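Local coordinates for protein D-aminopeptidase (PDB 1HI9) that hydrolyses the N-terminal residue from peptides containing D-amino acids, using two zinc ions per subunit inside the chamber of a homodecamer, at residues V54-S59 and A75-G80; E89-T94 and G142-P147; V218-F223 and T246-A251. One frame throughout, in Å; residues are numbered along the deposited sequence.

Interaction 1: V54-S59 and A75-G80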
loop_
_atom_site.group_PDB
_atom_site.type_symbol
_atom_site.label_atom_id
_atom_site.label_comp_id
_atom_site.label_asym_id
_atom_site.label_seq_id
_atom_site.Cartn_x
_atom_site.Cartn_y
_atom_site.Cartn_z
ATOM N N VAL A 54 16.052 -3.296 43.263
ATOM C CA VAL A 54 14.736 -3.126 42.662
ATOM C C VAL A 54 14.748 -3.745 41.271
ATOM O O VAL A 54 15.379 -3.219 40.356
ATOM C CB VAL A 54 14.348 -1.646 42.536
ATOM C CG1 VAL A 54 12.946 -1.532 41.964
ATOM C CG2 VAL A 54 14.424 -0.971 43.889
ATOM N N LEU A 55 14.059 -4.876 41.132
ATOM C CA LEU A 55 13.966 -5.584 39.862
ATOM C C LEU A 55 12.700 -5.106 39.165
ATOM O O LEU A 55 11.599 -5.240 39.711
ATOM C CB LEU A 55 13.868 -7.095 40.094
ATOM C CG LEU A 55 14.603 -8.012 39.118
ATOM C CD1 LEU A 55 13.981 -9.389 39.170
ATOM C CD2 LEU A 55 14.530 -7.456 37.713
ATOM N N VAL A 56 12.859 -4.561 37.963
ATOM C CA VAL A 56 11.731 -4.046 37.196
ATOM C C VAL A 56 11.456 -4.910 35.972
ATOM O O VAL A 56 12.285 -5.009 35.067
ATOM C CB VAL A 56 11.987 -2.589 36.741
ATOM C CG1 VAL A 56 10.728 -2.008 36.094
ATOM C CG2 VAL A 56 12.415 -1.746 37.938
ATOM N N ASN A 57 10.277 -5.531 35.958
ATOM C CA ASN A 57 9.857 -6.408 34.869
ATOM C C ASN A 57 8.785 -5.739 34.005
ATOM O O ASN A 57 7.677 -5.456 34.474
ATOM C CB ASN A 57 9.302 -7.718 35.439
ATOM C CG ASN A 57 8.951 -8.728 34.359
ATOM O OD1 ASN A 57 7.999 -9.499 34.493
ATOM N ND2 ASN A 57 9.723 -8.738 33.292
ATOM N N ASP A 58 9.119 -5.484 32.745
ATOM C CA ASP A 58 8.182 -4.873 31.810
ATOM C C ASP A 58 7.133 -5.949 31.591
ATOM O O ASP A 58 7.451 -7.028 31.077
ATOM C CB ASP A 58 8.892 -4.556 30.490
ATOM C CG ASP A 58 8.075 -3.660 29.583
ATOM O OD1 ASP A 58 6.848 -3.885 29.477
ATOM O OD2 ASP A 58 8.664 -2.745 28.963
ATOM N N SER A 59 5.888 -5.663 31.967
ATOM C CA SER A 59 4.817 -6.659 31.847
ATOM C C SER A 59 3.719 -6.359 30.842
ATOM O O SER A 59 2.617 -6.879 30.969
ATOM C CB SER A 59 4.174 -6.878 33.217
ATOM O OG SER A 59 5.157 -7.186 34.180
ATOM N N ALA A 75 18.402 0.596 38.886
ATOM C CA ALA A 75 17.427 -0.480 38.846
ATOM C C ALA A 75 17.824 -1.487 37.784
ATOM O O ALA A 75 18.544 -1.156 36.849
ATOM C CB ALA A 75 16.037 0.077 38.557
ATOM N N ASP A 76 17.367 -2.723 37.947
ATOM C CA ASP A 76 17.650 -3.787 36.990
ATOM C C ASP A 76 16.382 -4.045 36.186
ATOM O O ASP A 76 15.336 -4.389 36.754
ATOM C CB ASP A 76 18.074 -5.064 37.719
ATOM C CG ASP A 76 19.334 -4.870 38.562
ATOM O OD1 ASP A 76 20.391 -4.519 37.979
ATOM O OD2 ASP A 76 19.262 -5.069 39.802
ATOM N N LEU A 77 16.486 -3.898 34.866
ATOM C CA LEU A 77 15.343 -4.069 33.976
ATOM C C LEU A 77 15.291 -5.380 33.216
ATOM O O LEU A 77 16.277 -5.816 32.636
ATOM C CB LEU A 77 15.284 -2.919 32.960
ATOM C CG LEU A 77 14.249 -3.029 31.836
ATOM C CD1 LEU A 77 12.848 -2.878 32.400
ATOM C CD2 LEU A 77 14.515 -1.958 30.794
ATOM N N ILE A 78 14.120 -6.005 33.236
ATOM C CA ILE A 78 13.897 -7.245 32.509
ATOM C C ILE A 78 13.063 -6.806 31.324
ATOM O O ILE A 78 11.911 -6.397 31.484
ATOM C CB ILE A 78 13.086 -8.269 33.317
ATOM C CG1 ILE A 78 13.935 -8.813 34.468
ATOM C CG2 ILE A 78 12.618 -9.396 32.401
ATOM C CD1 ILE A 78 13.237 -9.868 35.304
ATOM N N SER A 79 13.649 -6.880 30.136
ATOM C CA SER A 79 12.964 -6.456 28.929
ATOM C C SER A 79 12.865 -7.616 27.951
ATOM O O SER A 79 13.775 -8.437 27.853
ATOM C CB SER A 79 13.726 -5.282 28.308
ATOM O OG SER A 79 12.995 -4.694 27.250
ATOM N N GLY A 80 11.752 -7.686 27.230
ATOM C CA GLY A 80 11.569 -8.764 26.275
ATOM C C GLY A 80 10.437 -9.707 26.649
ATOM O O GLY A 80 9.979 -9.717 27.791
HETATM O O HOH W 1 18.323 -3.170 41.733
HETATM O O HOH W 2 11.523 -2.743 28.283
#
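Val56 hydrogen-bonds to both Asp76 and Ile78, and so holds two parallel strands side by side. Its N gives a bond to Asp76 O (2.8 Å, 175° at the hydrogen), and its O accepts from Ile78 N (2.8 Å). Asp76 N to Val54 O and Asp58 N to Ile78 O extend the pattern in both directions.

Ile78 carries the side-chain contact on the face it shares with Leu55 and Asn57. CG1 lies opposite the carbonyl carbon (chi1 -70°), which brings it beside Leu55. There Leu55 CD2 meets Ile78 CG1 at 3.6 Å, and the two side chains cross at a slant. The same Leu55 CD2 also rests 3.3 Å from Asp76 O. The CG2 branch of Ile78 turns the other way, to the side-chain amide of Asn57. An alanine at this position would remove both branches, and Leu55 CD2 would probably lose its apolar partner.

On the other face, Val56 CG2 touches Ala75 CB at 4.1 Å, and Leu77 CD1 lies 3.5 Å from Val56 O.

At the C-terminal end, a water donates to Asp58 OD2 and accepts from Ser79 OG, joining the strands. Asp58 OD2 also accepts from Leu66 N, and OD1 from Asn65 ND2.

Strand 76-80 pairs on its far side with an antiparallel strand of a second subunit, so the sheet continues across the interface. The strand pairing, the apolar patches Leu55/Ile78 and Val56/Ala75, and the bonds to Asp58 are consistent with a well-fixed strand end just before the zinc ligand His60, whose side chain is about 4 Å from that of Asp58 at the nearest atoms.

Interaction 2: E89-T94 and G142-P147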
loop_
_atom_site.group_PDB
_atom_site.type_symbol
_atom_site.label_atom_id
_atom_site.label_comp_id
_atom_site.label_asym_id
_atom_site.label_seq_id
_atom_site.Cartn_x
_atom_site.Cartn_y
_atom_site.Cartn_z
ATOM N N GLU A 89 7.959 -12.761 35.771
ATOM C CA GLU A 89 9.280 -13.306 35.507
ATOM C C GLU A 89 10.312 -12.646 36.426
ATOM O O GLU A 89 10.337 -11.421 36.579
ATOM C CB GLU A 89 9.679 -13.051 34.054
ATOM C CG GLU A 89 11.080 -13.519 33.740
ATOM C CD GLU A 89 11.216 -15.028 33.862
ATOM O OE1 GLU A 89 12.348 -15.504 34.138
ATOM O OE2 GLU A 89 10.195 -15.739 33.674
ATOM N N GLY A 90 11.152 -13.466 37.046
ATOM C CA GLY A 90 12.181 -12.942 37.927
ATOM C C GLY A 90 11.796 -12.851 39.392
ATOM O O GLY A 90 12.630 -12.540 40.239
ATOM N N LEU A 91 10.537 -13.127 39.699
ATOM C CA LEU A 91 10.061 -13.065 41.079
ATOM C C LEU A 91 10.280 -14.405 41.802
ATOM O O LEU A 91 9.763 -15.434 41.371
ATOM C CB LEU A 91 8.566 -12.713 41.085
ATOM C CG LEU A 91 7.974 -12.024 42.321
ATOM C CD1 LEU A 91 6.474 -11.856 42.148
ATOM C CD2 LEU A 91 8.262 -12.829 43.568
ATOM N N ASP A 92 11.056 -14.388 42.885
ATOM C CA ASP A 92 11.310 -15.593 43.677
ATOM C C ASP A 92 11.111 -15.285 45.166
ATOM O O ASP A 92 10.686 -14.186 45.519
ATOM C CB ASP A 92 12.727 -16.129 43.437
ATOM C CG ASP A 92 13.800 -15.111 43.762
ATOM O OD1 ASP A 92 13.563 -14.259 44.650
ATOM O OD2 ASP A 92 14.885 -15.167 43.144
ATOM N N ASP A 93 11.434 -16.246 46.031
ATOM C CA ASP A 93 11.257 -16.074 47.474
ATOM C C ASP A 93 12.294 -15.188 48.159
ATOM O O ASP A 93 12.267 -15.021 49.373
ATOM C CB ASP A 93 11.211 -17.447 48.168
ATOM C CG ASP A 93 12.540 -18.189 48.110
ATOM O OD1 ASP A 93 12.571 -19.368 48.525
ATOM O OD2 ASP A 93 13.551 -17.600 47.658
ATOM N N THR A 94 13.199 -14.612 47.384
ATOM C CA THR A 94 14.227 -13.756 47.959
ATOM C C THR A 94 13.800 -12.288 47.987
ATOM O O THR A 94 14.580 -11.423 48.374
ATOM C CB THR A 94 15.542 -13.861 47.168
ATOM O OG1 THR A 94 15.422 -13.124 45.943
ATOM C CG2 THR A 94 15.846 -15.319 46.846
ATOM N N GLY A 142 2.380 -15.198 45.905
ATOM C CA GLY A 142 2.078 -15.951 47.107
ATOM C C GLY A 142 2.826 -17.267 47.172
ATOM O O GLY A 142 3.265 -17.690 48.239
ATOM N N TYR A 143 2.971 -17.917 46.023
ATOM C CA TYR A 143 3.681 -19.183 45.944
ATOM C C TYR A 143 5.081 -19.037 46.522
ATOM O O TYR A 143 5.616 -19.976 47.095
ATOM C CB TYR A 143 3.792 -19.638 44.493
ATOM C CG TYR A 143 4.506 -20.957 44.331
ATOM C CD1 TYR A 143 3.832 -22.160 44.502
ATOM C CD2 TYR A 143 5.877 -20.994 44.040
ATOM C CE1 TYR A 143 4.503 -23.381 44.389
ATOM C CE2 TYR A 143 6.562 -22.206 43.927
ATOM C CZ TYR A 143 5.863 -23.401 44.102
ATOM O OH TYR A 143 6.523 -24.608 43.977
ATOM N N TYR A 144 5.676 -17.859 46.355
ATOM C CA TYR A 144 7.017 -17.608 46.867
ATOM C C TYR A 144 6.975 -16.901 48.211
ATOM O O TYR A 144 8.000 -16.436 48.701
ATOM C CB TYR A 144 7.827 -16.766 45.877
ATOM C CG TYR A 144 8.140 -17.474 44.571
ATOM C CD1 TYR A 144 7.380 -17.234 43.418
ATOM C CD2 TYR A 144 9.198 -18.383 44.485
ATOM C CE1 TYR A 144 7.666 -17.879 42.215
ATOM C CE2 TYR A 144 9.493 -19.034 43.287
ATOM C CZ TYR A 144 8.723 -18.774 42.158
ATOM O OH TYR A 144 9.020 -19.411 40.981
ATOM N N ASP A 145 5.787 -16.831 48.804
ATOM C CA ASP A 145 5.602 -16.173 50.091
ATOM C C ASP A 145 5.978 -14.709 50.054
ATOM O O ASP A 145 6.463 -14.156 51.040
ATOM C CB ASP A 145 6.406 -16.879 51.179
ATOM C CG ASP A 145 5.672 -18.062 51.742
ATOM O OD1 ASP A 145 4.625 -17.840 52.394
ATOM O OD2 ASP A 145 6.132 -19.210 51.524
ATOM N N VAL A 146 5.755 -14.085 48.906
ATOM C CA VAL A 146 6.055 -12.677 48.757
ATOM C C VAL A 146 4.742 -11.932 48.711
ATOM O O VAL A 146 3.848 -12.273 47.947
ATOM C CB VAL A 146 6.847 -12.398 47.480
ATOM C CG1 VAL A 146 7.075 -10.910 47.339
ATOM C CG2 VAL A 146 8.171 -13.144 47.524
ATOM N N PRO A 147 4.596 -10.917 49.562
ATOM C CA PRO A 147 3.369 -10.119 49.615
ATOM C C PRO A 147 3.346 -8.961 48.615
ATOM O O PRO A 147 4.379 -8.368 48.303
ATOM C CB PRO A 147 3.356 -9.625 51.054
ATOM C CG PRO A 147 4.830 -9.395 51.317
ATOM C CD PRO A 147 5.473 -10.624 50.714
#
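Asp93 and Tyr144 bring the two backbones together, with their CA atoms 4.5 Å apart. Segment 89-94 is irregular. Segment 142-147 holds the last residues of helix 133-143 and the loop after it; a Schellman motif closes the helix. In it Asp145, at positive phi, is the C-prime residue; Val146 N bonds to Ala141 O and Asp145 N to Gly142 O. No hydrogen bond joins the two segments.

The Tyr144 ring lies with one face over the backbone of 91-92. CG stands opposite the carbonyl carbon (chi1 -67°), which carries the ring over that backbone. Asp92 CA sits 3.9 Å from the ring centroid and 21° off its normal, a CH-pi contact. Leu91 O lies over the same face, toward the rim, and is 3.3 Å from Tyr144 CE1. Tyr143 CD2 covers the opposite face over its centre.

Val146 points toward the loop. Its CG2 meets Asp92 O at 3.4 Å and Leu91 CD2 at 4.0 Å. The Leu91 and Val146 side chains run past each other in opposite directions. Asp93 CB touches Tyr144 O at 3.4 Å.

Asp92 turns away from the helix end. Its OD1 accepts from Thr94 N, forming an Asx turn, and also from Thr94 OG1, which has a second partner in Lys2 NZ.

The turn at 92-94 is thus held by its own polar bonds. The loop's hold on the helix end rests on apolar, CH-pi and weak CH-O contacts, well away from the zinc site.

Interaction 3: V218-F223 and T246-A251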
loop_
_atom_site.group_PDB
_atom_site.type_symbol
_atom_site.label_atom_id
_atom_site.label_comp_id
_atom_site.label_asym_id
_atom_site.label_seq_id
_atom_site.Cartn_x
_atom_site.Cartn_y
_atom_site.Cartn_z
ATOM N N VAL A 218 -7.013 -25.326 40.473
ATOM C CA VAL A 218 -7.737 -25.660 39.267
ATOM C C VAL A 218 -7.926 -24.348 38.522
ATOM O O VAL A 218 -8.605 -23.427 38.999
ATOM C CB VAL A 218 -9.120 -26.267 39.572
ATOM C CG1 VAL A 218 -9.906 -26.450 38.286
ATOM C CG2 VAL A 218 -8.956 -27.604 40.280
ATOM N N LEU A 219 -7.302 -24.262 37.353
ATOM C CA LEU A 219 -7.393 -23.078 36.526
ATOM C C LEU A 219 -8.606 -23.176 35.623
ATOM O O LEU A 219 -8.827 -24.197 34.984
ATOM C CB LEU A 219 -6.135 -22.939 35.665
ATOM C CG LEU A 219 -6.150 -21.817 34.613
ATOM C CD1 LEU A 219 -6.375 -20.480 35.301
ATOM C CD2 LEU A 219 -4.825 -21.801 33.836
ATOM N N SER A 220 -9.404 -22.120 35.591
ATOM C CA SER A 220 -10.576 -22.081 34.733
ATOM C C SER A 220 -10.492 -20.789 33.932
ATOM O O SER A 220 -10.207 -19.720 34.478
ATOM C CB SER A 220 -11.874 -22.102 35.554
ATOM O OG SER A 220 -12.172 -23.408 36.008
ATOM N N ILE A 221 -10.717 -20.899 32.631
ATOM C CA ILE A 221 -10.682 -19.739 31.770
ATOM C C ILE A 221 -11.948 -19.711 30.949
ATOM O O ILE A 221 -12.246 -20.654 30.223
ATOM C CB ILE A 221 -9.489 -19.774 30.792
ATOM C CG1 ILE A 221 -8.188 -19.978 31.562
ATOM C CG2 ILE A 221 -9.447 -18.475 29.983
ATOM C CD1 ILE A 221 -6.987 -20.109 30.695
ATOM N N GLU A 222 -12.710 -18.637 31.086
ATOM C CA GLU A 222 -13.926 -18.492 30.309
ATOM C C GLU A 222 -13.570 -17.570 29.148
ATOM O O GLU A 222 -13.150 -16.431 29.363
ATOM C CB GLU A 222 -15.024 -17.861 31.150
ATOM C CG GLU A 222 -16.364 -17.818 30.445
ATOM C CD GLU A 222 -17.437 -17.133 31.276
ATOM O OE1 GLU A 222 -17.661 -17.547 32.433
ATOM O OE2 GLU A 222 -18.053 -16.181 30.766
ATOM N N PHE A 223 -13.725 -18.064 27.923
ATOM C CA PHE A 223 -13.414 -17.277 26.735
ATOM C C PHE A 223 -14.657 -16.602 26.163
ATOM O O PHE A 223 -15.789 -16.975 26.482
ATOM C CB PHE A 223 -12.765 -18.172 25.672
ATOM C CG PHE A 223 -11.451 -18.759 26.103
ATOM C CD1 PHE A 223 -11.392 -20.033 26.662
ATOM C CD2 PHE A 223 -10.270 -18.023 25.978
ATOM C CE1 PHE A 223 -10.175 -20.570 27.096
ATOM C CE2 PHE A 223 -9.041 -18.545 26.409
ATOM C CZ PHE A 223 -8.990 -19.826 26.971
ATOM N N THR A 246 -15.958 -22.234 28.819
ATOM C CA THR A 246 -14.936 -22.311 29.848
ATOM C C THR A 246 -14.135 -23.601 29.725
ATOM O O THR A 246 -14.701 -24.677 29.527
ATOM C CB THR A 246 -15.585 -22.261 31.245
ATOM O OG1 THR A 246 -16.475 -21.139 31.311
ATOM C CG2 THR A 246 -14.535 -22.117 32.319
ATOM N N VAL A 247 -12.813 -23.478 29.835
ATOM C CA VAL A 247 -11.915 -24.621 29.754
ATOM C C VAL A 247 -11.189 -24.725 31.088
ATOM O O VAL A 247 -10.736 -23.719 31.625
ATOM C CB VAL A 247 -10.894 -24.449 28.618
ATOM C CG1 VAL A 247 -10.028 -25.692 28.501
ATOM C CG2 VAL A 247 -11.624 -24.165 27.310
ATOM N N GLN A 248 -11.099 -25.936 31.630
ATOM C CA GLN A 248 -10.449 -26.125 32.917
ATOM C C GLN A 248 -9.171 -26.951 32.817
ATOM O O GLN A 248 -9.006 -27.786 31.925
ATOM C CB GLN A 248 -11.406 -26.795 33.906
ATOM C CG GLN A 248 -12.745 -26.101 34.033
ATOM C CD GLN A 248 -13.540 -26.607 35.215
ATOM O OE1 GLN A 248 -13.653 -27.816 35.423
ATOM N NE2 GLN A 248 -14.099 -25.680 36.002
ATOM N N PHE A 249 -8.268 -26.706 33.754
ATOM C CA PHE A 249 -7.001 -27.402 33.799
ATOM C C PHE A 249 -6.563 -27.617 35.247
ATOM O O PHE A 249 -6.335 -26.650 35.979
ATOM C CB PHE A 249 -5.936 -26.584 33.062
ATOM C CG PHE A 249 -4.551 -27.162 33.161
ATOM C CD1 PHE A 249 -4.186 -28.263 32.388
ATOM C CD2 PHE A 249 -3.637 -26.650 34.076
ATOM C CE1 PHE A 249 -2.937 -28.841 32.527
ATOM C CE2 PHE A 249 -2.385 -27.225 34.221
ATOM C CZ PHE A 249 -2.033 -28.325 33.447
ATOM N N GLN A 250 -6.449 -28.881 35.653
ATOM C CA GLN A 250 -6.012 -29.218 37.004
ATOM C C GLN A 250 -4.486 -29.152 36.992
ATOM O O GLN A 250 -3.830 -29.905 36.269
ATOM C CB GLN A 250 -6.485 -30.627 37.385
ATOM C CG GLN A 250 -5.877 -31.172 38.674
ATOM C CD GLN A 250 -6.251 -30.372 39.915
ATOM O OE1 GLN A 250 -7.381 -30.426 40.396
ATOM N NE2 GLN A 250 -5.292 -29.614 40.434
ATOM N N ALA A 251 -3.929 -28.233 37.775
ATOM C CA ALA A 251 -2.483 -28.039 37.842
ATOM C C ALA A 251 -1.871 -28.667 39.088
ATOM O O ALA A 251 -2.569 -28.927 40.066
ATOM C CB ALA A 251 -2.163 -26.549 37.811
#
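Leu219 and Phe249 form a hydrogen-bonded pair in two antiparallel strands, and Ile221 with Val247 forms the next. Leu219 N reaches Phe249 O at 2.9 Å, and Phe249 N returns to Leu219 O at 2.8 Å. The side chains of both pairs lie on the closely packed face. Phe223 turns its ring so that an edge meets Val247: Val247 CG2 lies near the ring plane, 3.9 Å from Phe223 CE1. Ile221 CG2 sits over one face of that ring, toward the rim. Helix 254-268 covers Leu219, Phe223 and Phe249, while helix 226-232 packs on Phe223 and Val247.

These strands are neighbours in an antiparallel sheet, separate from the mixed sheet of this M55 peptidase. Strand 121-126 flanks 218-223 on its other side, and Pro236 of a neighbouring subunit packs against Phe249.

The face of Val218, Ser220, Glu222, Thr246, Gln248 and Gln250 is more polar and more exposed. Ser220 OG lies opposite its carbonyl carbon (chi1 -78°), where it takes a weak bond from Gln248 NE2 (3.0 Å, 130°). Gln250 bends at chi2, bringing OE1 within 3.2 Å of Val218 CG2; its NE2 donates to Ala251 O. The extended Glu222 passes Thr246, with CG 3.4 Å from Thr246 OG1. Its carboxylate goes on to a salt bridge with Arg122, and Arg122 of another neighbouring subunit makes a longer, weak ion pair with it.

Overall arrangement
From the N terminus, interaction 1 comes first and closes a loop of 15 residues, joining strand 53-58 to strand 76-80, the outermost of the mixed sheet on that side within this chain. The chain then runs through a loop that holds 89-94. Interaction 2 joins this loop to the end of helix 133-143, closing 47 residues that include strand 97-103. Interaction 3 closes 22 residues within the antiparallel sheet, across helix 226-232 and strand 238-240. The three follow in series; none nests or crosses. Interactions 1 and 2 touch where Ile78 and Leu55 pack on Glu89 and Gly90. Interaction 3 stands apart, its centre about 29 Å from that of interaction 1, on the opposite side of the chain's centre.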